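Local atomic coordinates of endo-alpha-(1->5)-L-arabinanase (PDB entry 6B7K), a protein that probably hydrolyses internal alpha-(1->5)-arabinofuranosidic linkages in arabinans, as a calcium-containing member of glycoside hydrolase family 43. Residues Ile196-Asp200 against Gly201-Leu205. Residues are numbered along the deposited sequence; the frame is centred on the assembly and turned at random.
Sequences ITYKD and GYYYL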
ATOM      1  N   ILE A 196       7.692   2.480  -0.565  1.00 36.95           N
ATOM      2  CA  ILE A 196       9.100   2.819  -0.737  1.00 36.15           C
ATOM      3  C   ILE A 196       9.935   1.914   0.155  1.00 36.70           C
ATOM      4  O   ILE A 196       9.543   1.612   1.287  1.00 37.58           O
ATOM      5  CB  ILE A 196       9.371   4.301  -0.403  1.00 36.30           C
ATOM      6  CG1 ILE A 196       8.330   5.202  -1.064  1.00 35.36           C
ATOM      7  CG2 ILE A 196      10.774   4.698  -0.832  1.00 37.28           C
ATOM      8  CD1 ILE A 196       8.507   6.665  -0.741  1.00 36.58           C
ATOM      9  N   THR A 197      11.091   1.489  -0.353  1.00 36.43           N
ATOM     10  CA  THR A 197      12.025   0.691   0.424  1.00 37.69           C
ATOM     11  C   THR A 197      13.451   1.083   0.066  1.00 38.46           C
ATOM     12  O   THR A 197      13.743   1.457  -1.072  1.00 37.83           O
ATOM     13  CB  THR A 197      11.825  -0.814   0.194  1.00 37.93           C
ATOM     14  OG1 THR A 197      12.832  -1.545   0.907  1.00 39.74           O
ATOM     15  CG2 THR A 197      11.909  -1.147  -1.286  1.00 36.80           C
ATOM     16  N   TYR A 198      14.335   0.993   1.056  1.00 40.51           N
ATOM     17  CA  TYR A 198      15.751   1.285   0.882  1.00 42.73           C
ATOM     18  C   TYR A 198      16.544  -0.011   0.775  1.00 44.58           C
ATOM     19  O   TYR A 198      16.316  -0.956   1.536  1.00 45.07           O
ATOM     20  CB  TYR A 198      16.285   2.123   2.048  1.00 44.49           C
ATOM     21  CG  TYR A 198      17.785   2.343   2.015  1.00 46.54           C
ATOM     22  CD1 TYR A 198      18.337   3.398   1.301  1.00 46.54           C
ATOM     23  CD2 TYR A 198      18.647   1.497   2.702  1.00 48.53           C
ATOM     24  CE1 TYR A 198      19.703   3.601   1.269  1.00 48.75           C
ATOM     25  CE2 TYR A 198      20.016   1.692   2.673  1.00 50.43           C
ATOM     26  CZ  TYR A 198      20.536   2.746   1.956  1.00 50.48           C
ATOM     27  OH  TYR A 198      21.896   2.943   1.930  1.00 53.14           O
ATOM     28  N   LYS A 199      17.482  -0.047  -0.168  1.00 45.99           N
ATOM     29  CA  LYS A 199      18.355  -1.208  -0.319  1.00 47.53           C
ATOM     30  C   LYS A 199      19.627  -0.785  -1.033  1.00 49.17           C
ATOM     31  O   LYS A 199      19.567  -0.315  -2.174  1.00 48.28           O
ATOM     32  CB  LYS A 199      17.660  -2.329  -1.085  1.00 46.31           C
ATOM     33  CG  LYS A 199      18.596  -3.472  -1.418  1.00 47.87           C
ATOM     34  CD  LYS A 199      17.877  -4.614  -2.092  1.00 46.98           C
ATOM     35  CE  LYS A 199      18.859  -5.684  -2.532  1.00 49.48           C
ATOM     36  NZ  LYS A 199      19.656  -6.215  -1.394  1.00 51.99           N
ATOM     37  N   ASP A 200      20.764  -0.955  -0.364  1.00 52.27           N
ATOM     38  CA  ASP A 200      22.089  -0.743  -0.944  1.00 55.11           C
ATOM     39  C   ASP A 200      22.195   0.623  -1.625  1.00 55.06           C
ATOM     40  O   ASP A 200      22.524   0.742  -2.805  1.00 55.45           O
ATOM     41  CB  ASP A 200      22.441  -1.876  -1.910  1.00 56.09           C
ATOM     42  CG  ASP A 200      22.684  -3.196  -1.197  1.00 57.58           C
ATOM     43  OD1 ASP A 200      21.716  -3.765  -0.651  1.00 56.20           O
ATOM     44  OD2 ASP A 200      23.844  -3.660  -1.179  1.00 60.50           O
ATOM     45  N   GLY A 201      21.897   1.663  -0.849  1.00 55.06           N
ATOM     46  CA  GLY A 201      22.106   3.027  -1.272  1.00 56.26           C
ATOM     47  C   GLY A 201      20.952   3.674  -2.009  1.00 54.42           C
ATOM     48  O   GLY A 201      20.913   4.906  -2.103  1.00 56.08           O
ATOM     49  N   TYR A 202      20.014   2.894  -2.537  1.00 51.64           N
ATOM     50  CA  TYR A 202      18.914   3.429  -3.326  1.00 49.85           C
ATOM     51  C   TYR A 202      17.582   3.189  -2.629  1.00 48.24           C
ATOM     52  O   TYR A 202      17.381   2.154  -1.986  1.00 47.92           O
ATOM     53  CB  TYR A 202      18.876   2.803  -4.726  1.00 49.17           C
ATOM     54  CG  TYR A 202      19.916   3.349  -5.672  1.00 51.67           C
ATOM     55  CD1 TYR A 202      19.785   4.620  -6.220  1.00 52.42           C
ATOM     56  CD2 TYR A 202      21.025   2.593  -6.029  1.00 53.85           C
ATOM     57  CE1 TYR A 202      20.736   5.126  -7.092  1.00 54.96           C
ATOM     58  CE2 TYR A 202      21.979   3.090  -6.902  1.00 56.44           C
ATOM     59  CZ  TYR A 202      21.829   4.357  -7.429  1.00 57.06           C
ATOM     60  OH  TYR A 202      22.777   4.854  -8.295  1.00 60.39           O
ATOM     61  N   TYR A 203      16.680   4.160  -2.761  1.00 47.29           N
ATOM     62  CA  TYR A 203      15.287   4.010  -2.360  1.00 44.56           C
ATOM     63  C   TYR A 203      14.476   3.594  -3.580  1.00 42.89           C
ATOM     64  O   TYR A 203      14.613   4.194  -4.651  1.00 44.09           O
ATOM     65  CB  TYR A 203      14.736   5.313  -1.776  1.00 44.28           C
ATOM     66  CG  TYR A 203      15.386   5.751  -0.481  1.00 45.71           C
ATOM     67  CD1 TYR A 203      14.938   5.267   0.743  1.00 45.39           C
ATOM     68  CD2 TYR A 203      16.439   6.656  -0.480  1.00 48.05           C
ATOM     69  CE1 TYR A 203      15.525   5.668   1.931  1.00 47.37           C
ATOM     70  CE2 TYR A 203      17.032   7.063   0.703  1.00 50.03           C
ATOM     71  CZ  TYR A 203      16.573   6.566   1.904  1.00 49.65           C
ATOM     72  OH  TYR A 203      17.162   6.969   3.082  1.00 52.08           O
ATOM     73  N   TYR A 204      13.638   2.570  -3.423  1.00 40.67           N
ATOM     74  CA  TYR A 204      12.862   2.005  -4.525  1.00 38.54           C
ATOM     75  C   TYR A 204      11.379   2.260  -4.282  1.00 37.21           C
ATOM     76  O   TYR A 204      10.773   1.642  -3.402  1.00 36.45           O
ATOM     77  CB  TYR A 204      13.135   0.511  -4.682  1.00 37.97           C
ATOM     78  CG  TYR A 204      14.543   0.201  -5.122  1.00 39.47           C
ATOM     79  CD1 TYR A 204      15.572   0.106  -4.196  1.00 40.83           C
ATOM     80  CD2 TYR A 204      14.847   0.011  -6.463  1.00 40.05           C
ATOM     81  CE1 TYR A 204      16.863  -0.174  -4.593  1.00 42.91           C
ATOM     82  CE2 TYR A 204      16.134  -0.269  -6.870  1.00 41.82           C
ATOM     83  CZ  TYR A 204      17.138  -0.359  -5.931  1.00 43.46           C
ATOM     84  OH  TYR A 204      18.425  -0.638  -6.326  1.00 46.13           O
ATOM     85  N   LEU A 205      10.798   3.157  -5.073  1.00 37.25           N
ATOM     86  CA  LEU A 205       9.373   3.457  -4.991  1.00 36.43           C
ATOM     87  C   LEU A 205       8.620   2.556  -5.964  1.00 36.15           C
ATOM     88  O   LEU A 205       8.780   2.677  -7.184  1.00 36.81           O
ATOM     89  CB  LEU A 205       9.112   4.929  -5.301  1.00 36.89           C
ATOM     90  CG  LEU A 205       7.649   5.303  -5.554  1.00 36.20           C
ATOM     91  CD1 LEU A 205       6.791   4.996  -4.332  1.00 36.00           C
ATOM     92  CD2 LEU A 205       7.517   6.762  -5.958  1.00 36.69           C
TER
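Tyr198 presents its ring edge to the face of Tyr203, with CD1 of Tyr198 lying over the centre of the Tyr203 ring, 3.6 Å above its plane. The centroids are 5.0 Å apart and the planes meet at 57°, an edge-to-face pair, while Tyr198 CB sits against CE1 of Tyr203. With CG anti to the backbone N (chi1 174°), the Tyr198 ring reaches along the hairpin toward its bend, and its CE1 and CZ come against the Gly201 backbone. At the turn conformation of Gly201 (phi 89°) a side chain would jam against the Asp200 carbonyl oxygen. On the same face, Ile196 turns CG2 to Tyr203 CB, and its CG1 lies 3.6 Å from Leu205 CD1; Ile181 packs on both Ile196 and Leu205. The other face carries Thr197 CG2 beside Tyr204 CB. There the Tyr204 ring runs along the hairpin, its edge toward the carbonyl oxygens of Thr197 and Lys199, and meets Trp293 edge-to-face. Backbone bonds pair Thr197 with Tyr204 and Lys199 with Tyr202; Lys199 N to Tyr202 O is 2.9 Å. Lys199 through Tyr202 form a type I' turn, making this a two-residue beta hairpin that joins the outermost strand 191-199 to strand 202-209 in one four-stranded blade of the five-bladed beta-propeller of family 43.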